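Local coordinates for protein R.Pab1 family restriction endonuclease (Campylobacter coli, PDB 7CFA) that acts as a restriction DNA glycosylase of the R.PabI family, probably excising a base from its recognition sequence and thereby leading to DNA cleavage, at residues Y55-G60 with K75-S80; I82-F87 with I233-N238; I67-K72 with S222-Y227; E50-Y55 with M169-F174. The protein carries 2 engineered substitutions. One frame throughout, in Å; residues are numbered along the deposited sequence.

Contact 1: Y55-G60 with K75-S80; sequences YDMVAG and KLYELS
The side chains of Met-57, on strand 56-58, and Tyr-77, just past strand 73-76, both leave the backbone with CG anti to N (chi1 -179° and 180°), and a bend at the end of the methionine (chi3 55°) turns its methyl toward the ring. SD of Met-57 lies 4.4 Å from the centroid of the Tyr-77 ring, almost straight above one face, which makes this a Met-aromatic contact. CE of Met-57 reaches CD1 of Tyr-77 at 3.8 Å and CE of Lys-75 at 3.6 Å. On the ring's opposite face lies CG of Glu-78, so the phenol is held between a thioether and a methylene. Lys-75 runs extended beside Met-57, its CG passing CB of Ala-59 at 3.7 Å, and its ammonium forms a salt bridge with Asp-63.

Beneath these side chains, Met-57 and Lys-75 are an antiparallel hydrogen-bonded pair: Met-57 N gives to Lys-75 O at 3.0 Å and Lys-75 N to Met-57 O at 2.9 Å. Beyond Asp-56 a hydroxyl takes over. Ser-80 OG accepts from Tyr-77 N at 3.0 Å and donates to Tyr-55 O in a very short bond of doubtful length, so the serine appears to link Tyr-55 to Tyr-77.

In the fold, strand 56-58 is an outer strand of a small antiparallel sheet with 73-76 at its centre. Helix 79-88 begins shortly after strand 73-76, with Glu-78 at its N-cap position; helix 223-237 packs against Tyr-55, Leu-76 and Ser-80, and helix 208-219 meets Leu-79.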
# COMPACT_ATOMS: atom_id res chain seq x y z
N TYR A 55 3.42 -11.39 16.96
CA TYR A 55 3.88 -11.93 18.23
C TYR A 55 2.76 -12.10 19.26
O TYR A 55 3.02 -12.64 20.34
CB TYR A 55 4.99 -11.05 18.83
CG TYR A 55 4.62 -9.60 19.05
CD1 TYR A 55 3.86 -9.21 20.14
CD2 TYR A 55 5.05 -8.61 18.17
CE1 TYR A 55 3.52 -7.89 20.35
CE2 TYR A 55 4.72 -7.28 18.37
CZ TYR A 55 3.95 -6.93 19.47
OH TYR A 55 3.62 -5.62 19.68
N ASP A 56 1.54 -11.66 18.97
CA ASP A 56 0.43 -11.87 19.88
C ASP A 56 -0.88 -11.85 19.11
O ASP A 56 -0.91 -11.57 17.90
CB ASP A 56 0.41 -10.83 21.01
CG ASP A 56 0.31 -9.42 20.50
OD1 ASP A 56 0.22 -9.22 19.27
OD2 ASP A 56 0.34 -8.49 21.33
N MET A 57 -1.96 -12.15 19.82
CA MET A 57 -3.29 -12.15 19.25
C MET A 57 -4.28 -11.81 20.35
O MET A 57 -4.09 -12.21 21.50
CB MET A 57 -3.63 -13.50 18.60
CG MET A 57 -5.02 -13.54 17.97
SD MET A 57 -5.26 -14.94 16.85
CE MET A 57 -4.85 -16.31 17.92
N VAL A 58 -5.32 -11.05 20.00
CA VAL A 58 -6.35 -10.70 20.97
C VAL A 58 -7.00 -11.97 21.49
O VAL A 58 -7.47 -12.82 20.71
CB VAL A 58 -7.38 -9.75 20.34
CG1 VAL A 58 -8.52 -9.49 21.31
CG2 VAL A 58 -6.71 -8.45 19.93
N ALA A 59 -7.03 -12.11 22.81
CA ALA A 59 -7.54 -13.31 23.46
C ALA A 59 -8.90 -13.04 24.08
O ALA A 59 -9.30 -11.89 24.29
CB ALA A 59 -6.56 -13.80 24.53
N GLY A 60 -9.61 -14.12 24.37
CA GLY A 60 -10.88 -14.04 25.06
C GLY A 60 -10.69 -13.94 26.56
O GLY A 60 -9.60 -13.71 27.08
N LYS A 75 -2.80 -12.92 23.95
CA LYS A 75 -2.19 -14.22 24.19
C LYS A 75 -1.07 -14.43 23.19
O LYS A 75 -0.97 -13.73 22.18
CB LYS A 75 -3.21 -15.36 24.11
CG LYS A 75 -3.85 -15.53 22.74
CD LYS A 75 -4.83 -16.69 22.75
CE LYS A 75 -5.48 -16.88 21.39
NZ LYS A 75 -6.39 -18.05 21.38
N LEU A 76 -0.21 -15.41 23.49
CA LEU A 76 0.93 -15.69 22.63
C LEU A 76 0.46 -16.19 21.27
O LEU A 76 -0.60 -16.82 21.14
CB LEU A 76 1.85 -16.72 23.28
CG LEU A 76 2.43 -16.34 24.64
CD1 LEU A 76 3.43 -17.39 25.10
CD2 LEU A 76 3.07 -14.96 24.60
N TYR A 77 1.26 -15.90 20.24
CA TYR A 77 0.89 -16.22 18.87
C TYR A 77 2.13 -16.14 17.99
O TYR A 77 2.91 -15.20 18.10
CB TYR A 77 -0.20 -15.25 18.37
CG TYR A 77 -0.66 -15.48 16.95
CD1 TYR A 77 -1.28 -16.67 16.59
CD2 TYR A 77 -0.50 -14.50 15.99
CE1 TYR A 77 -1.71 -16.88 15.29
CE2 TYR A 77 -0.93 -14.69 14.69
CZ TYR A 77 -1.53 -15.88 14.34
OH TYR A 77 -1.96 -16.08 13.05
N GLU A 78 2.30 -17.15 17.13
CA GLU A 78 3.38 -17.20 16.16
C GLU A 78 4.75 -17.01 16.81
O GLU A 78 5.27 -17.94 17.43
CB GLU A 78 3.16 -16.15 15.06
CG GLU A 78 2.01 -16.52 14.13
CD GLU A 78 1.94 -15.64 12.90
OE1 GLU A 78 2.32 -14.46 12.98
OE2 GLU A 78 1.50 -16.15 11.85
N LEU A 79 5.33 -15.82 16.67
CA LEU A 79 6.70 -15.59 17.13
C LEU A 79 6.85 -15.87 18.62
O LEU A 79 7.76 -16.59 19.04
CB LEU A 79 7.14 -14.16 16.80
CG LEU A 79 8.52 -13.76 17.32
CD1 LEU A 79 9.60 -14.66 16.74
CD2 LEU A 79 8.81 -12.30 17.01
N SER A 80 5.95 -15.31 19.44
CA SER A 80 6.08 -15.49 20.88
C SER A 80 5.72 -16.91 21.30
O SER A 80 6.28 -17.43 22.27
CB SER A 80 5.19 -14.49 21.62
OG SER A 80 3.82 -14.75 21.39

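Contact 2: I82-F87 with I233-N238; sequences IIFQFF and IEFILN
Ile-236 is the residue on which Ile-83, Phe-84 and Phe-87 converge; its CD1, CG1 and CG2 face mainly these three in turn. Among the aliphatic contacts, CD1 of Ile-236 meets CG2 of Ile-83 at 4.1 Å, the two side chains crossing at about a right angle. Aliphatic groups also meet rings. CG1 of Ile-236 comes to the edge of the Phe-84 ring, near its plane, 4.0 Å from CD1, and CG2 of Ile-236 presses on Phe-87 at CD2, 3.5 Å away. The isoleucine owes this spread to its first torsion (chi1 -65°), which sets CG2 anti to the backbone N and CG1 beside it. CD2 of Leu-237 adds a more distant touch to CZ of Phe-87 at 4.2 Å.

Ring against ring, the interaction is slight: CE1 of Phe-84 approaches CE2 of Phe-235 at 4.2 Å. The nearest approach to a polar atom is that of Phe-87 CE2 to Ile-236 O, 3.2 Å.

These groups belong to two helices, 79-88 and 223-237, whose local axes run in nearly the same direction, 24° apart and 10.3 Å at their closest. Helix 208-219 packs on Ile-83 and helix 94-106 on Phe-87 and Leu-237, and both meet Ile-233.

Polar bonds stay on one side: Asn-238 ND2 bonds within its own segment to Glu-234 OE2, and Glu-234 OE1 forms a salt bridge with Lys-101. Between 82-87 and 233-238 the contact is therefore almost wholly apolar, with no conventional hydrogen bond joining the segments.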
# COMPACT_ATOMS: atom_id res chain seq x y z
N ILE A 82 6.43 -19.52 19.44
CA ILE A 82 7.64 -20.28 19.10
C ILE A 82 8.68 -20.14 20.20
O ILE A 82 9.27 -21.12 20.65
CB ILE A 82 8.19 -19.82 17.74
CG1 ILE A 82 7.24 -20.22 16.61
CG2 ILE A 82 9.58 -20.39 17.50
CD1 ILE A 82 7.48 -19.48 15.31
N ILE A 83 8.90 -18.90 20.66
CA ILE A 83 9.87 -18.67 21.72
C ILE A 83 9.43 -19.32 23.02
O ILE A 83 10.27 -19.84 23.78
CB ILE A 83 10.11 -17.15 21.88
CG1 ILE A 83 10.74 -16.59 20.61
CG2 ILE A 83 10.97 -16.86 23.10
CD1 ILE A 83 10.98 -15.10 20.65
N PHE A 84 8.13 -19.34 23.30
CA PHE A 84 7.63 -19.97 24.52
C PHE A 84 7.92 -21.47 24.53
O PHE A 84 8.36 -22.02 25.54
CB PHE A 84 6.13 -19.71 24.66
CG PHE A 84 5.50 -20.45 25.81
CD1 PHE A 84 5.55 -19.93 27.09
CD2 PHE A 84 4.84 -21.65 25.61
CE1 PHE A 84 4.97 -20.61 28.15
CE2 PHE A 84 4.26 -22.33 26.66
CZ PHE A 84 4.32 -21.81 27.94
N GLN A 85 7.67 -22.14 23.40
CA GLN A 85 7.86 -23.59 23.36
C GLN A 85 9.33 -23.97 23.47
O GLN A 85 9.67 -24.96 24.13
CB GLN A 85 7.25 -24.17 22.07
CG GLN A 85 5.74 -24.03 21.98
CD GLN A 85 5.16 -24.74 20.77
OE1 GLN A 85 5.52 -25.89 20.48
NE2 GLN A 85 4.27 -24.07 20.06
N PHE A 86 10.22 -23.20 22.84
CA PHE A 86 11.64 -23.50 22.93
C PHE A 86 12.20 -23.14 24.30
O PHE A 86 13.18 -23.75 24.75
CB PHE A 86 12.41 -22.79 21.83
CG PHE A 86 12.40 -23.53 20.52
CD1 PHE A 86 13.43 -24.39 20.20
CD2 PHE A 86 11.35 -23.38 19.64
CE1 PHE A 86 13.43 -25.08 19.00
CE2 PHE A 86 11.33 -24.07 18.44
CZ PHE A 86 12.37 -24.92 18.12
N PHE A 87 11.60 -22.17 24.99
CA PHE A 87 11.94 -21.94 26.38
C PHE A 87 11.35 -23.01 27.28
O PHE A 87 11.96 -23.38 28.29
CB PHE A 87 11.47 -20.56 26.83
CG PHE A 87 11.87 -20.21 28.24
CD1 PHE A 87 13.13 -19.72 28.51
CD2 PHE A 87 10.98 -20.38 29.29
CE1 PHE A 87 13.51 -19.41 29.80
CE2 PHE A 87 11.35 -20.07 30.58
CZ PHE A 87 12.61 -19.58 30.84
N ILE A 233 8.05 -11.36 27.50
CA ILE A 233 9.26 -11.91 28.11
C ILE A 233 9.02 -12.23 29.58
O ILE A 233 9.44 -13.28 30.07
CB ILE A 233 10.44 -10.94 27.92
CG1 ILE A 233 10.79 -10.79 26.44
CG2 ILE A 233 11.65 -11.43 28.70
CD1 ILE A 233 11.94 -9.84 26.17
N GLU A 234 8.33 -11.34 30.29
CA GLU A 234 8.04 -11.58 31.70
C GLU A 234 7.14 -12.80 31.89
O GLU A 234 7.33 -13.58 32.83
CB GLU A 234 7.41 -10.34 32.33
CG GLU A 234 7.31 -10.38 33.85
CD GLU A 234 8.65 -10.23 34.53
OE1 GLU A 234 9.61 -9.76 33.87
OE2 GLU A 234 8.76 -10.59 35.72
N PHE A 235 6.17 -12.98 30.99
CA PHE A 235 5.28 -14.13 31.09
C PHE A 235 6.02 -15.43 30.80
O PHE A 235 5.78 -16.44 31.47
CB PHE A 235 4.10 -13.96 30.13
CG PHE A 235 3.26 -15.20 29.96
CD1 PHE A 235 2.29 -15.52 30.90
CD2 PHE A 235 3.44 -16.04 28.88
CE1 PHE A 235 1.51 -16.66 30.75
CE2 PHE A 235 2.67 -17.18 28.72
CZ PHE A 235 1.71 -17.49 29.66
N ILE A 236 6.92 -15.41 29.82
CA ILE A 236 7.67 -16.62 29.49
C ILE A 236 8.67 -16.96 30.59
O ILE A 236 8.80 -18.12 30.99
CB ILE A 236 8.37 -16.45 28.12
CG1 ILE A 236 7.32 -16.31 27.01
CG2 ILE A 236 9.29 -17.63 27.84
CD1 ILE A 236 7.91 -16.07 25.64
N LEU A 237 9.36 -15.95 31.12
CA LEU A 237 10.34 -16.19 32.18
C LEU A 237 9.68 -16.78 33.42
O LEU A 237 10.28 -17.63 34.10
CB LEU A 237 11.07 -14.89 32.53
CG LEU A 237 12.15 -14.43 31.54
CD1 LEU A 237 12.69 -13.07 31.93
CD2 LEU A 237 13.27 -15.45 31.46
N ASN A 238 8.46 -16.36 33.72
CA ASN A 238 7.73 -16.84 34.90
C ASN A 238 6.90 -18.08 34.60
O ASN A 238 5.88 -18.31 35.27
CB ASN A 238 6.85 -15.73 35.46
CG ASN A 238 7.66 -14.54 35.95
OD1 ASN A 238 8.78 -14.70 36.44
ND2 ASN A 238 7.10 -13.34 35.82

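Contact 3: I67-K72 with S222-Y227; sequences IGANGK and SNNHRY
Ala-69 and Tyr-227 meet where a type I beta turn, Gly-68 to Gly-71, rests against the first turns of helix 223-237. Even its close part is a surface contact, for Asn-224 and Tyr-227 are both exposed. That part is built round the alanine methyl: Ala-69 CB sits 3.7 Å from CD2 of Tyr-227 and 3.6 Å from OD1 of Asn-224. Tyr-227 has CG turned away from its own N (chi1 -179°), which carries the ring over to the turn, where CD2 of Tyr-227 also reaches Ala-69 N at 3.5 Å. That nitrogen is hydrogen-bonded to Asn-228 OD1, one residue further along the helix, which gives the turn a polar hold beside the apolar one.

The remainder of the loop is loose. Asn-70, Gly-71 and Lys-72 are exposed and make no contact with 222-227; in the crystal they touch a neighbouring molecule. The loop has internal bonds of its own: Gly-71 N to Gly-68 O closes the turn, and Asn-70 OD1 accepts from Lys-72 N as an Asx turn. The helix start is likewise ordered from within. Ser-222 OG caps it by accepting from His-225 N, and Arg-226 grips OD1 of Asn-223 side-on, through NE and NH2 together.

Toward the Ile-67 end of the loop, Ile-67 O meets CE2 of Tyr-227 at the ring edge, in plane, at 3.5 Å.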
# COMPACT_ATOMS: atom_id res chain seq x y z
N ILE A 67 -1.79 -8.51 29.27
CA ILE A 67 -2.57 -7.34 28.87
C ILE A 67 -1.64 -6.40 28.11
O ILE A 67 -0.63 -5.94 28.66
CB ILE A 67 -3.21 -6.64 30.07
CG1 ILE A 67 -4.15 -7.60 30.81
CG2 ILE A 67 -3.97 -5.40 29.61
CD1 ILE A 67 -4.84 -6.97 32.00
N GLY A 68 -1.98 -6.11 26.86
CA GLY A 68 -1.13 -5.31 26.01
C GLY A 68 -1.13 -3.83 26.37
O GLY A 68 -1.78 -3.38 27.31
N ALA A 69 -0.35 -3.07 25.59
CA ALA A 69 -0.25 -1.63 25.82
C ALA A 69 -1.56 -0.92 25.54
O ALA A 69 -1.83 0.13 26.13
CB ALA A 69 0.87 -1.05 24.96
N ASN A 70 -2.38 -1.46 24.65
CA ASN A 70 -3.69 -0.90 24.36
C ASN A 70 -4.74 -1.29 25.39
O ASN A 70 -5.91 -0.93 25.23
CB ASN A 70 -4.15 -1.34 22.97
CG ASN A 70 -3.95 -2.82 22.72
OD1 ASN A 70 -3.68 -3.59 23.65
ND2 ASN A 70 -4.08 -3.24 21.47
N GLY A 71 -4.36 -2.01 26.44
CA GLY A 71 -5.30 -2.43 27.46
C GLY A 71 -6.17 -3.61 27.09
O GLY A 71 -7.15 -3.87 27.78
N LYS A 72 -5.83 -4.33 26.03
CA LYS A 72 -6.63 -5.45 25.56
C LYS A 72 -6.05 -6.77 26.05
O LYS A 72 -4.85 -6.90 26.33
CB LYS A 72 -6.71 -5.46 24.03
CG LYS A 72 -7.47 -4.29 23.44
CD LYS A 72 -7.57 -4.43 21.92
CE LYS A 72 -8.40 -3.30 21.33
NZ LYS A 72 -8.54 -3.44 19.85
N SER A 222 8.23 0.47 18.53
CA SER A 222 7.52 1.59 19.14
C SER A 222 7.43 1.34 20.64
O SER A 222 7.84 0.29 21.14
CB SER A 222 6.13 1.78 18.53
OG SER A 222 5.29 0.69 18.87
N ASN A 223 6.89 2.32 21.36
CA ASN A 223 6.69 2.15 22.80
C ASN A 223 5.64 1.09 23.09
O ASN A 223 5.80 0.30 24.03
CB ASN A 223 6.30 3.48 23.44
CG ASN A 223 7.51 4.27 23.92
OD1 ASN A 223 8.50 3.70 24.37
ND2 ASN A 223 7.43 5.60 23.81
N ASN A 224 4.57 1.04 22.30
CA ASN A 224 3.56 0.00 22.49
C ASN A 224 4.14 -1.38 22.22
O ASN A 224 3.91 -2.32 22.99
CB ASN A 224 2.35 0.27 21.59
CG ASN A 224 1.57 1.49 22.02
OD1 ASN A 224 1.66 1.94 23.16
ND2 ASN A 224 0.78 2.04 21.10
N HIS A 225 4.91 -1.52 21.14
CA HIS A 225 5.58 -2.79 20.87
C HIS A 225 6.59 -3.12 21.95
O HIS A 225 6.73 -4.29 22.34
CB HIS A 225 6.26 -2.74 19.50
CG HIS A 225 5.31 -2.82 18.35
ND1 HIS A 225 4.45 -3.88 18.16
CD2 HIS A 225 5.09 -1.98 17.31
CE1 HIS A 225 3.74 -3.69 17.07
NE2 HIS A 225 4.11 -2.54 16.53
N ARG A 226 7.32 -2.12 22.45
CA ARG A 226 8.24 -2.35 23.55
C ARG A 226 7.51 -2.91 24.76
O ARG A 226 7.96 -3.89 25.38
CB ARG A 226 8.97 -1.06 23.92
CG ARG A 226 10.07 -1.24 24.96
CD ARG A 226 10.07 -0.11 25.97
NE ARG A 226 10.21 1.20 25.34
CZ ARG A 226 11.38 1.82 25.14
NH1 ARG A 226 12.51 1.24 25.52
NH2 ARG A 226 11.40 3.00 24.55
N TYR A 227 6.38 -2.30 25.12
CA TYR A 227 5.61 -2.75 26.28
C TYR A 227 5.11 -4.18 26.09
O TYR A 227 5.18 -4.99 27.01
CB TYR A 227 4.44 -1.80 26.53
CG TYR A 227 3.58 -2.15 27.72
CD1 TYR A 227 3.84 -1.61 28.97
CD2 TYR A 227 2.50 -3.01 27.60
CE1 TYR A 227 3.06 -1.92 30.07
CE2 TYR A 227 1.71 -3.33 28.69
CZ TYR A 227 1.99 -2.78 29.92
OH TYR A 227 1.21 -3.10 31.00

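Contact 4: E50-Y55 with M169-F174; sequences EWQIGY and MLYFCF
Gln-52 lies alongside the ring of Tyr-171, its extended chain pointing the same way as the phenol. CB of Gln-52 begins the contact, 3.6 Å from Tyr-171 CE2. CG of Gln-52, anti to the backbone N (chi1 -174°), continues past the same ring carbon and comes 3.8 Å from Leu-170 O. At CD of Gln-52 the neighbour is Tyr-171 OH, 3.9 Å away, with the amide plane turned 34° from the ring. The tip then divides: OE1 stays near the phenol oxygen, while NE2 of Gln-52 approaches CG of Met-169 at 3.8 Å.

Gln-52 is the centre of an inverse gamma turn, at which strand 47-51 leaves strand 166-175 within the large antiparallel sheet. Just before it, Trp-51 and Phe-172 form a hydrogen-bonded pair, with Trp-51 N giving to Phe-172 O at 2.8 Å and Phe-172 N to Trp-51 O at 2.6 Å. Their side chains share one face of the sheet. CE3 of Trp-51 meets the edge of the Phe-172 ring, 3.7 Å from CD2, and CG2 of Ile-53 touches both Phe-172 CB and Leu-170 CD2. Trp-51 NE1 is hydrogen-bonded to Glu-78 OE2.

Glu-50 and Cys-173 occupy the other face. The chemistry thus differs across the sheet: Leu-170, Phe-172 and Ile-53 pack under helix 208-219, whereas the Tyr-171 ring lies beside Gln-52 and Glu-50, whose carboxylate is fixed there by salt bridges with Arg-22 and Lys-24.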
# COMPACT_ATOMS: atom_id res chain seq x y z
N GLU A 50 7.36 -14.57 1.98
CA GLU A 50 7.15 -13.33 2.72
C GLU A 50 6.09 -13.58 3.78
O GLU A 50 4.94 -13.89 3.45
CB GLU A 50 6.73 -12.19 1.79
CG GLU A 50 6.90 -10.82 2.42
CD GLU A 50 6.40 -9.70 1.53
OE1 GLU A 50 5.18 -9.63 1.30
OE2 GLU A 50 7.23 -8.90 1.06
N TRP A 51 6.48 -13.44 5.05
CA TRP A 51 5.62 -13.78 6.19
C TRP A 51 5.48 -12.56 7.08
O TRP A 51 6.41 -12.19 7.80
CB TRP A 51 6.22 -14.97 6.95
CG TRP A 51 5.40 -15.47 8.11
CD1 TRP A 51 4.16 -15.05 8.50
CD2 TRP A 51 5.78 -16.51 9.03
NE1 TRP A 51 3.75 -15.76 9.61
CE2 TRP A 51 4.72 -16.66 9.95
CE3 TRP A 51 6.91 -17.32 9.16
CZ2 TRP A 51 4.77 -17.58 10.99
CZ3 TRP A 51 6.95 -18.24 10.20
CH2 TRP A 51 5.89 -18.36 11.10
N GLN A 52 4.31 -11.92 7.04
CA GLN A 52 3.99 -10.81 7.94
C GLN A 52 3.64 -11.40 9.30
O GLN A 52 2.48 -11.59 9.66
CB GLN A 52 2.86 -9.95 7.39
CG GLN A 52 2.60 -8.69 8.21
CD GLN A 52 1.48 -7.84 7.64
OE1 GLN A 52 0.80 -8.23 6.69
NE2 GLN A 52 1.28 -6.67 8.23
N ILE A 53 4.68 -11.70 10.07
CA ILE A 53 4.55 -12.47 11.29
C ILE A 53 4.20 -11.55 12.45
O ILE A 53 4.66 -10.40 12.52
CB ILE A 53 5.85 -13.26 11.56
CG1 ILE A 53 5.68 -14.19 12.77
CG2 ILE A 53 7.02 -12.31 11.77
CD1 ILE A 53 6.89 -15.06 13.02
N GLY A 54 3.37 -12.05 13.37
CA GLY A 54 3.04 -11.35 14.59
C GLY A 54 3.64 -12.03 15.81
O GLY A 54 4.27 -13.08 15.74
N TYR A 55 3.42 -11.39 16.96
CA TYR A 55 3.88 -11.93 18.23
C TYR A 55 2.76 -12.10 19.26
O TYR A 55 3.02 -12.64 20.34
CB TYR A 55 4.99 -11.05 18.83
CG TYR A 55 4.62 -9.60 19.05
CD1 TYR A 55 3.86 -9.21 20.14
CD2 TYR A 55 5.05 -8.61 18.17
CE1 TYR A 55 3.52 -7.89 20.35
CE2 TYR A 55 4.72 -7.28 18.37
CZ TYR A 55 3.95 -6.93 19.47
OH TYR A 55 3.62 -5.62 19.68
N MET A 169 5.68 -2.23 9.60
CA MET A 169 5.18 -3.58 9.38
C MET A 169 6.38 -4.49 9.13
O MET A 169 7.14 -4.27 8.19
CB MET A 169 4.21 -3.63 8.20
CG MET A 169 2.80 -3.17 8.53
SD MET A 169 2.68 -1.42 8.94
CE MET A 169 3.22 -0.67 7.41
N LEU A 170 6.54 -5.50 9.97
CA LEU A 170 7.67 -6.41 9.88
C LEU A 170 7.29 -7.62 9.04
O LEU A 170 6.24 -8.23 9.25
CB LEU A 170 8.13 -6.84 11.27
CG LEU A 170 9.46 -7.60 11.40
CD1 LEU A 170 10.14 -7.25 12.72
CD2 LEU A 170 9.24 -9.10 11.30
N TYR A 171 8.16 -7.98 8.10
CA TYR A 171 7.98 -9.15 7.26
C TYR A 171 9.17 -10.08 7.44
O TYR A 171 10.32 -9.63 7.44
CB TYR A 171 7.83 -8.75 5.79
CG TYR A 171 6.58 -7.96 5.50
CD1 TYR A 171 6.56 -6.58 5.65
CD2 TYR A 171 5.42 -8.59 5.08
CE1 TYR A 171 5.42 -5.85 5.39
CE2 TYR A 171 4.27 -7.87 4.82
CZ TYR A 171 4.27 -6.50 4.98
OH TYR A 171 3.13 -5.77 4.72
N PHE A 172 8.89 -11.36 7.62
CA PHE A 172 9.92 -12.38 7.81
C PHE A 172 10.08 -13.14 6.49
O PHE A 172 9.11 -13.69 5.96
CB PHE A 172 9.53 -13.32 8.95
CG PHE A 172 10.56 -14.36 9.27
CD1 PHE A 172 11.91 -14.02 9.31
CD2 PHE A 172 10.19 -15.66 9.56
CE1 PHE A 172 12.86 -14.98 9.62
CE2 PHE A 172 11.14 -16.61 9.87
CZ PHE A 172 12.47 -16.27 9.90
N CYS A 173 11.30 -13.16 5.96
CA CYS A 173 11.55 -13.67 4.62
C CYS A 173 12.65 -14.72 4.63
O CYS A 173 13.62 -14.63 5.40
CB CYS A 173 11.93 -12.54 3.66
SG CYS A 173 10.72 -11.19 3.59
N PHE A 174 12.51 -15.70 3.75
CA PHE A 174 13.47 -16.79 3.59
C PHE A 174 13.14 -17.54 2.30
O PHE A 174 11.99 -17.52 1.85
CB PHE A 174 13.44 -17.74 4.80
CG PHE A 174 12.06 -18.23 5.15
CD1 PHE A 174 11.54 -19.36 4.55
CD2 PHE A 174 11.30 -17.55 6.08
CE1 PHE A 174 10.27 -19.81 4.87
CE2 PHE A 174 10.03 -18.00 6.41
CZ PHE A 174 9.52 -19.12 5.81

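From the N terminus, the chain leaves the large sheet at 50-55, which waits until 169-174 to complete contact 4. Contact 1 lies wholly within that span, taking up Tyr-55 again and closing, at 75-80, a loop that carries strand 66-67. Before it closes, 67-72 opens contact 3, which therefore crosses contact 1 and, by ending at 222-227, contact 4 as well. Contact 2 starts on helix 79-88 just after contact 1 has closed; its return at 233-238 crosses contacts 3 and 4. Contacts 2 and 3 share helix 223-237 without touching. Together the four join the large sheet, the small sheet with its turn, helix 79-88 and the C-terminal helix 223-237.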